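Local coordinates for proline dehydrogenase (Deinococcus radiodurans, PDB 4H6Q), which uses FAD to oxidise L-proline to delta-1-pyrroline-5-carboxylate, passing the electrons to a quinone in the first step of proline degradation to glutamate, at residues E43-A48 / V279-G284; D79-L84 / P95-K100; A125-K128 / F133-L136. All coordinates share one frame; numbering follows the deposited sequence. Where two conformers were deposited one is given.

Interaction 1: E43-A48 / V279-G284; sequences ESAIQA and VYLPYG. With TFB (tetrahydrofuran-2-carboxylic acid), chain D.
Ala45 and Ala48 of helix 42-54 face Leu281 and Tyr283 of strand 277-283, a pairing of an outer helix with a beta strand of the proline dehydrogenase barrel, a (beta/alpha)8 fold. The short segments run nearly antiparallel, at 159°, and their axes approach to 8.5 Å, a closeness consistent with the small alanines turned to the strand. Ser44 OG is hydrogen-bonded to the backbone oxygen of Ser41, just ahead of the helix. At Ala45 the helix comes nearest: its methyl CB lies 3.6 Å from Tyr283 CD2, meeting the ring obliquely, while Leu281 CD1 sits 4.0 Å from the same CB. The CG of Tyr283 stands between its backbone N and carbonyl carbon (chi1 74°), which folds the ring alongside the helix toward Leu84 of helix 71-90. One turn on, Ala48 CB takes the other leucine branch, CD2, at 3.9 Å, so the forked end of Leu281 spans both alanines. Strand alternation sends Tyr280 to the barrel interior, where one face of its ring covers the bound proline analogue tetrahydrofuran-2-carboxylic acid and its OH is hydrogen-bonded to Asp137. By similarity to relatives, Tyr280 is critical for catalysis. A leucine in its place would probably strip the ligand ring of its flat aromatic cover and leave Asp137 without its hydroxyl partner. The ligand atom CG rides 3.3 Å above the ring plane, displaced toward the rim, and comes within 3.4 Å of Tyr280 CZ.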
loop_
_atom_site.group_PDB
_atom_site.type_symbol
_atom_site.label_atom_id
_atom_site.label_comp_id
_atom_site.label_asym_id
_atom_site.label_seq_id
_atom_site.Cartn_x
_atom_site.Cartn_y
_atom_site.Cartn_z
ATOM N N GLU A 43 -10.289 9.392 -13.533
ATOM C CA GLU A 43 -11.473 8.706 -14.062
ATOM C C GLU A 43 -11.227 7.217 -14.327
ATOM O O GLU A 43 -12.061 6.372 -13.976
ATOM C CB GLU A 43 -11.998 9.419 -15.321
ATOM N N SER A 44 -10.057 6.894 -14.883
ATOM C CA SER A 44 -9.752 5.513 -15.176
ATOM C C SER A 44 -9.596 4.734 -13.876
ATOM O O SER A 44 -9.970 3.561 -13.807
ATOM C CB SER A 44 -8.501 5.361 -16.074
ATOM O OG SER A 44 -7.285 5.776 -15.427
ATOM N N ALA A 45 -9.055 5.369 -12.830
ATOM C CA ALA A 45 -8.877 4.679 -11.573
ATOM C C ALA A 45 -10.248 4.413 -10.892
ATOM O O ALA A 45 -10.484 3.333 -10.343
ATOM C CB ALA A 45 -7.961 5.525 -10.638
ATOM N N ILE A 46 -11.124 5.410 -10.903
ATOM C CA ILE A 46 -12.445 5.267 -10.294
ATOM C C ILE A 46 -13.225 4.156 -11.010
ATOM O O ILE A 46 -13.872 3.298 -10.379
ATOM C CB ILE A 46 -13.228 6.601 -10.363
ATOM C CG1 ILE A 46 -12.524 7.697 -9.536
ATOM C CG2 ILE A 46 -14.723 6.416 -9.991
ATOM C CD1 ILE A 46 -12.288 7.323 -8.092
ATOM N N GLN A 47 -13.171 4.140 -12.339
ATOM C CA GLN A 47 -13.836 3.078 -13.111
ATOM C C GLN A 47 -13.287 1.685 -12.740
ATOM O O GLN A 47 -14.063 0.711 -12.616
ATOM C CB GLN A 47 -13.709 3.317 -14.616
ATOM C CG GLN A 47 -14.600 4.475 -15.103
ATOM C CD GLN A 47 -14.252 4.979 -16.495
ATOM O OE1 GLN A 47 -13.224 4.599 -17.070
ATOM N NE2 GLN A 47 -15.099 5.864 -17.042
ATOM N N ALA A 48 -11.975 1.586 -12.526
ATOM C CA ALA A 48 -11.398 0.305 -12.168
ATOM C C ALA A 48 -11.842 -0.107 -10.779
ATOM O O ALA A 48 -12.099 -1.297 -10.542
ATOM C CB ALA A 48 -9.855 0.356 -12.268
ATOM N N VAL A 279 -7.663 -4.587 -3.424
ATOM C CA VAL A 279 -6.645 -4.555 -4.446
ATOM C C VAL A 279 -6.004 -3.187 -4.531
ATOM O O VAL A 279 -6.689 -2.139 -4.569
ATOM C CB VAL A 279 -7.252 -4.959 -5.824
ATOM C CG1 VAL A 279 -6.355 -4.588 -7.002
ATOM C CG2 VAL A 279 -7.536 -6.451 -5.812
ATOM N N TYR A 280 -4.647 -3.175 -4.560
ATOM C CA TYR A 280 -3.860 -1.964 -4.718
ATOM C C TYR A 280 -3.978 -1.525 -6.175
ATOM O O TYR A 280 -3.578 -2.265 -7.095
ATOM C CB TYR A 280 -2.408 -2.288 -4.303
ATOM C CG TYR A 280 -1.498 -1.094 -4.111
ATOM C CD1 TYR A 280 -1.106 -0.680 -2.817
ATOM C CD2 TYR A 280 -0.944 -0.397 -5.218
ATOM C CE1 TYR A 280 -0.278 0.402 -2.614
ATOM C CE2 TYR A 280 -0.108 0.708 -5.032
ATOM C CZ TYR A 280 0.203 1.104 -3.721
ATOM O OH TYR A 280 1.023 2.184 -3.616
ATOM N N LEU A 281 -4.522 -0.321 -6.369
ATOM C CA LEU A 281 -5.026 0.140 -7.669
ATOM C C LEU A 281 -4.303 1.422 -8.044
ATOM O O LEU A 281 -4.660 2.507 -7.647
ATOM C CB LEU A 281 -6.534 0.352 -7.613
ATOM C CG LEU A 281 -7.277 0.466 -8.942
ATOM C CD1 LEU A 281 -7.003 1.742 -9.738
ATOM C CD2 LEU A 281 -7.082 -0.774 -9.745
ATOM N N PRO A 282 -3.184 1.298 -8.804
ATOM C CA PRO A 282 -2.357 2.477 -9.124
ATOM C C PRO A 282 -2.753 3.111 -10.442
ATOM O O PRO A 282 -3.248 2.426 -11.360
ATOM C CB PRO A 282 -0.965 1.869 -9.209
ATOM C CG PRO A 282 -1.192 0.473 -9.709
ATOM C CD PRO A 282 -2.586 0.038 -9.308
ATOM N N TYR A 283 -2.554 4.427 -10.560
ATOM C CA TYR A 283 -2.849 5.097 -11.799
ATOM C C TYR A 283 -1.933 6.325 -11.895
ATOM O O TYR A 283 -1.317 6.755 -10.914
ATOM C CB TYR A 283 -4.331 5.547 -11.868
ATOM C CG TYR A 283 -4.582 6.747 -10.959
ATOM C CD1 TYR A 283 -4.621 8.071 -11.466
ATOM C CD2 TYR A 283 -4.719 6.558 -9.557
ATOM C CE1 TYR A 283 -4.772 9.156 -10.620
ATOM C CE2 TYR A 283 -4.878 7.655 -8.694
ATOM C CZ TYR A 283 -4.879 8.944 -9.227
ATOM O OH TYR A 283 -5.004 9.997 -8.375
ATOM N N GLY A 284 -1.840 6.893 -13.092
ATOM C CA GLY A 284 -1.176 8.149 -13.294
ATOM C C GLY A 284 -0.208 8.081 -14.458
ATOM O O GLY A 284 0.085 7.034 -15.030
HETATM O OA TFB D . 4.611 -0.502 -2.851
HETATM C CA TFB D . 4.970 -1.432 -3.866
HETATM C C TFB D . 5.572 -0.718 -5.058
HETATM O OB TFB D . 6.183 -1.396 -5.925
HETATM C CB TFB D . 3.735 -2.118 -4.272
HETATM C CG TFB D . 2.680 -1.183 -3.896
HETATM C CD TFB D . 3.201 -0.302 -2.828
HETATM O OXT TFB D . 5.481 0.556 -5.208
#

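Interaction 2: D79-L84 / P95-K100; sequences DDVIKL and PYVSIK. With TFB (tetrahydrofuran-2-carboxylic acid), chain D.
In this TIM barrel, Val97 and Ile99 of strand 96-99 pack outward against Val81 and Leu84 of helix 71-90, while Ser98 between them points inward. The outward layer is wholly apolar and buried. Val81 and Leu84 are one helical turn apart, Val97 and Ile99 two residues apart on the strand, and the short segments run nearly antiparallel at 164°. Val81 and Val97 pass alongside one another, pointing opposite ways, their CG1 methyls 4.0 Å apart; in both, that branch is anti to the backbone N. The Val81 CG1 atom also meets Ile99 CG2 at 4.0 Å, the Ile99 side chain lying roughly perpendicular to that of Val81. Leu84 reaches Val97 tip to tip, with its CD2 at 4.1 Å from Val97 CG2. The axes lie 10.3 Å apart, so branched side chains rather than backbones fill the interface, helped by Leu61 and Leu63 of strand 58-63 and Ile123 of helix 115-129.

On the inner side, Ser98 OG is hydrogen-bonded to Asn60 and Arg189. Just beyond, Lys100 runs extended as far as CE, and a turn about the CD-CE bond (chi4 58°) brings NZ round to donate to the ligand carboxylate oxygen OXT at 2.9 Å. A second, weak bond runs from Lys100 NZ to the ring oxygen OA at 3.5 Å. A salt bridge to Asp137 engages the same nitrogen, while Arg293 and Arg294 bind the ligand as well. The outer contact is purely apolar, and burial of methyl groups is what it contributes; on the inner side, Lys100 and the two arginines together probably offset the negative charge of the bound acid.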
loop_
_atom_site.group_PDB
_atom_site.type_symbol
_atom_site.label_atom_id
_atom_site.label_comp_id
_atom_site.label_asym_id
_atom_site.label_seq_id
_atom_site.Cartn_x
_atom_site.Cartn_y
_atom_site.Cartn_z
ATOM N N ASP A 79 -1.597 17.711 -3.530
ATOM C CA ASP A 79 -2.851 18.299 -3.976
ATOM C C ASP A 79 -3.585 17.377 -4.956
ATOM O O ASP A 79 -4.826 17.284 -4.920
ATOM C CB ASP A 79 -2.588 19.666 -4.611
ATOM C CG ASP A 79 -2.125 20.709 -3.615
ATOM O OD1 ASP A 79 -2.442 20.567 -2.420
ATOM O OD2 ASP A 79 -1.529 21.703 -4.072
ATOM N N ASP A 80 -2.850 16.676 -5.810
ATOM C CA ASP A 80 -3.428 15.692 -6.693
ATOM C C ASP A 80 -3.990 14.475 -5.986
ATOM O O ASP A 80 -5.026 13.937 -6.398
ATOM C CB ASP A 80 -2.414 15.294 -7.755
ATOM C CG ASP A 80 -2.121 16.402 -8.748
ATOM O OD1 ASP A 80 -2.943 17.322 -8.894
ATOM O OD2 ASP A 80 -1.078 16.304 -9.436
ATOM N N VAL A 81 -3.385 14.086 -4.875
ATOM C CA VAL A 81 -3.970 13.029 -4.028
ATOM C C VAL A 81 -5.281 13.508 -3.385
ATOM O O VAL A 81 -6.262 12.745 -3.341
ATOM C CB VAL A 81 -2.972 12.545 -2.949
ATOM C CG1 VAL A 81 -3.623 11.530 -2.022
ATOM C CG2 VAL A 81 -1.710 11.938 -3.606
ATOM N N ILE A 82 -5.319 14.777 -2.951
ATOM C CA ILE A 82 -6.576 15.339 -2.441
ATOM C C ILE A 82 -7.638 15.360 -3.531
ATOM O O ILE A 82 -8.811 15.045 -3.255
ATOM C CB ILE A 82 -6.326 16.681 -1.761
ATOM C CG1 ILE A 82 -5.564 16.408 -0.460
ATOM C CG2 ILE A 82 -7.628 17.457 -1.476
ATOM C CD1 ILE A 82 -4.855 17.611 0.221
ATOM N N LYS A 83 -7.286 15.719 -4.781
ATOM C CA LYS A 83 -8.264 15.695 -5.882
ATOM C C LYS A 83 -8.795 14.277 -6.071
ATOM O O LYS A 83 -9.994 14.058 -6.327
ATOM C CB LYS A 83 -7.632 16.180 -7.195
ATOM C CG LYS A 83 -7.359 17.656 -7.213
ATOM C CD LYS A 83 -6.722 18.052 -8.545
ATOM C CE LYS A 83 -6.224 19.505 -8.522
ATOM N NZ LYS A 83 -6.089 20.011 -7.104
ATOM N N LEU A 84 -7.939 13.279 -5.938
ATOM C CA LEU A 84 -8.369 11.882 -6.029
ATOM C C LEU A 84 -9.368 11.543 -4.939
ATOM O O LEU A 84 -10.389 10.900 -5.190
ATOM C CB LEU A 84 -7.125 11.006 -5.914
ATOM C CG LEU A 84 -7.384 9.515 -5.708
ATOM C CD1 LEU A 84 -8.023 8.890 -6.944
ATOM C CD2 LEU A 84 -6.069 8.825 -5.300
ATOM N N PRO A 95 -12.930 6.757 0.563
ATOM C CA PRO A 95 -11.512 6.897 0.204
ATOM C C PRO A 95 -10.618 5.963 1.015
ATOM O O PRO A 95 -10.677 5.850 2.290
ATOM C CB PRO A 95 -11.229 8.384 0.475
ATOM C CG PRO A 95 -12.553 9.044 0.595
ATOM C CD PRO A 95 -13.501 8.003 1.084
ATOM N N TYR A 96 -9.906 5.134 0.293
ATOM C CA TYR A 96 -8.836 4.317 0.877
ATOM C C TYR A 96 -7.680 4.497 -0.098
ATOM O O TYR A 96 -7.792 4.070 -1.245
ATOM C CB TYR A 96 -9.275 2.859 0.977
ATOM C CG TYR A 96 -8.339 1.960 1.739
ATOM C CD1 TYR A 96 -8.790 1.328 2.904
ATOM C CD2 TYR A 96 -7.008 1.734 1.317
ATOM C CE1 TYR A 96 -7.967 0.424 3.618
ATOM C CE2 TYR A 96 -6.151 0.882 2.066
ATOM C CZ TYR A 96 -6.648 0.223 3.181
ATOM O OH TYR A 96 -5.815 -0.667 3.848
ATOM N N VAL A 97 -6.624 5.177 0.346
ATOM C CA VAL A 97 -5.546 5.615 -0.542
ATOM C C VAL A 97 -4.209 5.287 0.129
ATOM O O VAL A 97 -4.036 5.532 1.345
ATOM C CB VAL A 97 -5.656 7.154 -0.843
ATOM C CG1 VAL A 97 -4.475 7.659 -1.616
ATOM C CG2 VAL A 97 -6.969 7.480 -1.546
ATOM N N SER A 98 -3.254 4.823 -0.690
ATOM C CA SER A 98 -1.875 4.610 -0.257
ATOM C C SER A 98 -0.998 5.663 -0.833
ATOM O O SER A 98 -1.072 5.937 -2.040
ATOM C CB SER A 98 -1.395 3.204 -0.666
ATOM O OG SER A 98 -2.122 2.171 0.035
ATOM N N ILE A 99 -0.172 6.247 0.029
ATOM C CA ILE A 99 0.812 7.250 -0.397
ATOM C C ILE A 99 2.202 6.802 -0.011
ATOM O O ILE A 99 2.422 6.139 1.016
ATOM C CB ILE A 99 0.520 8.662 0.178
ATOM C CG1 ILE A 99 0.640 8.710 1.709
ATOM C CG2 ILE A 99 -0.886 9.134 -0.292
ATOM C CD1 ILE A 99 0.460 10.126 2.301
ATOM N N LYS A 100 3.176 7.209 -0.840
ATOM C CA LYS A 100 4.606 7.116 -0.514
ATOM C C LYS A 100 5.038 8.468 0.012
ATOM O O LYS A 100 4.866 9.495 -0.668
ATOM C CB LYS A 100 5.406 6.791 -1.799
ATOM C CG LYS A 100 5.280 5.299 -2.141
ATOM C CD LYS A 100 5.909 4.995 -3.484
ATOM C CE LYS A 100 5.912 3.489 -3.757
ATOM N NZ LYS A 100 4.573 2.842 -3.750
HETATM O OA TFB D . 4.611 -0.502 -2.851
HETATM C CA TFB D . 4.970 -1.432 -3.866
HETATM C C TFB D . 5.572 -0.718 -5.058
HETATM O OB TFB D . 6.183 -1.396 -5.925
HETATM C CB TFB D . 3.735 -2.118 -4.272
HETATM C CG TFB D . 2.680 -1.183 -3.896
HETATM C CD TFB D . 3.201 -0.302 -2.828
HETATM O OXT TFB D . 5.481 0.556 -5.208
#

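Interaction 3: A125-K128 / F133-L136; sequences AKAK and FICL
Ala127 alone carries the helix side of this contact, pressing its methyl against the first residues of strand 133-136. The tight part is small: Ala127 CB lies 3.7 Å from Ile134 CD1 and 3.9 Å from Ile134 CG1, so the methyl rests alongside the end of the longer isoleucine branch. With CG1 beside the backbone N (chi1 -61°), that branch swings back to the helix although the CB of Ile134 does not point straight at it. The same CB is 4.0 Å from Phe133 N, and the alpha carbons of Ala127 and Phe133 are only 5.9 Å apart. The phenyl ring turns the other way, meeting Tyr96 inside the barrel with the two planes at about 35°.

By contrast, the rest of this helical turn is not packed on the strand: Ala125 is exposed, and the partly exposed lysines engage other elements. Lys126 NZ forms a salt bridge with Glu86 of helix 71-90, and Lys128 NZ bonds to the backbone oxygen of Phe158. A helix followed through a short connection by a parallel strand, the helix packed on the strand's outer side, is characteristic of the alpha/beta unit from which TIM barrels are built.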
loop_
_atom_site.group_PDB
_atom_site.type_symbol
_atom_site.label_atom_id
_atom_site.label_comp_id
_atom_site.label_asym_id
_atom_site.label_seq_id
_atom_site.Cartn_x
_atom_site.Cartn_y
_atom_site.Cartn_z
ATOM N N ALA A 125 -6.471 14.306 6.788
ATOM C CA ALA A 125 -7.630 15.084 7.246
ATOM C C ALA A 125 -8.764 14.987 6.220
ATOM O O ALA A 125 -9.928 14.845 6.598
ATOM C CB ALA A 125 -7.212 16.538 7.484
ATOM N N LYS A 126 -8.448 15.086 4.929
ATOM C CA LYS A 126 -9.460 15.037 3.879
ATOM C C LYS A 126 -10.081 13.642 3.807
ATOM O O LYS A 126 -11.334 13.499 3.754
ATOM C CB LYS A 126 -8.893 15.502 2.521
ATOM C CG LYS A 126 -9.902 15.582 1.406
ATOM C CD LYS A 126 -11.106 16.449 1.695
ATOM C CE LYS A 126 -10.728 17.903 1.756
ATOM N NZ LYS A 126 -11.958 18.703 1.659
ATOM N N ALA A 127 -9.260 12.593 3.804
ATOM C CA ALA A 127 -9.798 11.231 3.764
ATOM C C ALA A 127 -10.676 11.008 5.006
ATOM O O ALA A 127 -11.787 10.467 4.876
ATOM C CB ALA A 127 -8.686 10.186 3.697
ATOM N N LYS A 128 -10.231 11.452 6.187
ATOM C CA LYS A 128 -11.011 11.237 7.419
ATOM C C LYS A 128 -12.351 11.977 7.395
ATOM O O LYS A 128 -13.364 11.474 7.910
ATOM C CB LYS A 128 -10.209 11.694 8.628
ATOM C CG LYS A 128 -10.945 11.542 9.972
ATOM C CD LYS A 128 -10.057 11.780 11.165
ATOM C CE LYS A 128 -10.872 11.716 12.437
ATOM N NZ LYS A 128 -9.965 11.860 13.628
ATOM N N PHE A 133 -9.430 6.364 4.795
ATOM C CA PHE A 133 -8.243 5.758 5.361
ATOM C C PHE A 133 -7.040 6.014 4.460
ATOM O O PHE A 133 -7.179 5.880 3.208
ATOM C CB PHE A 133 -8.466 4.238 5.513
ATOM C CG PHE A 133 -7.320 3.497 6.140
ATOM C CD1 PHE A 133 -7.223 3.377 7.523
ATOM C CD2 PHE A 133 -6.350 2.903 5.337
ATOM C CE1 PHE A 133 -6.162 2.633 8.094
ATOM C CE2 PHE A 133 -5.311 2.184 5.889
ATOM C CZ PHE A 133 -5.213 2.058 7.265
ATOM N N ILE A 134 -5.876 6.285 5.067
ATOM C CA ILE A 134 -4.635 6.436 4.294
ATOM C C ILE A 134 -3.630 5.435 4.804
ATOM O O ILE A 134 -3.401 5.356 6.023
ATOM C CB ILE A 134 -4.044 7.854 4.512
ATOM C CG1 ILE A 134 -5.006 8.969 4.043
ATOM C CG2 ILE A 134 -2.676 7.994 3.830
ATOM C CD1 ILE A 134 -5.444 8.843 2.534
ATOM N N CYS A 135 -2.996 4.705 3.877
ATOM C CA CYS A 135 -1.844 3.894 4.221
ATOM C C CYS A 135 -0.544 4.603 3.819
ATOM O O CYS A 135 -0.434 5.070 2.671
ATOM C CB CYS A 135 -1.904 2.511 3.542
ATOM S SG CYS A 135 -0.445 1.482 3.960
ATOM N N LEU A 136 0.415 4.683 4.742
ATOM C CA LEU A 136 1.786 5.131 4.444
ATOM C C LEU A 136 2.569 3.909 3.969
ATOM O O LEU A 136 2.953 3.037 4.779
ATOM C CB LEU A 136 2.447 5.728 5.692
ATOM C CG LEU A 136 1.562 6.767 6.421
ATOM C CD1 LEU A 136 2.239 7.210 7.703
ATOM C CD2 LEU A 136 1.225 7.980 5.533
#

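Overall arrangement
The three contacts sample one parallel barrel sheet, each setting an outer helix against a strand. Interaction 1 joins helix 42-54 to strand 277-283, its segments 231 residues apart, and encloses along the chain the two local contacts, which follow in series. The centres of interactions 2 and 3 lie 8 Å apart, and their strands are neighbours, joined by probable backbone hydrogen bonds such as Val97 O to Cys135 N. Interactions 1 and 2 are 11 Å apart and touch outside the barrel through Tyr283 and Leu84, inside through Tyr280 with Ser98 and Lys100. Both border the ligand, so early and late parts of the chain share one substrate pocket; interaction 3, about 17 Å from interaction 1 between centres, carries the same helix-on-strand packing one strand further round.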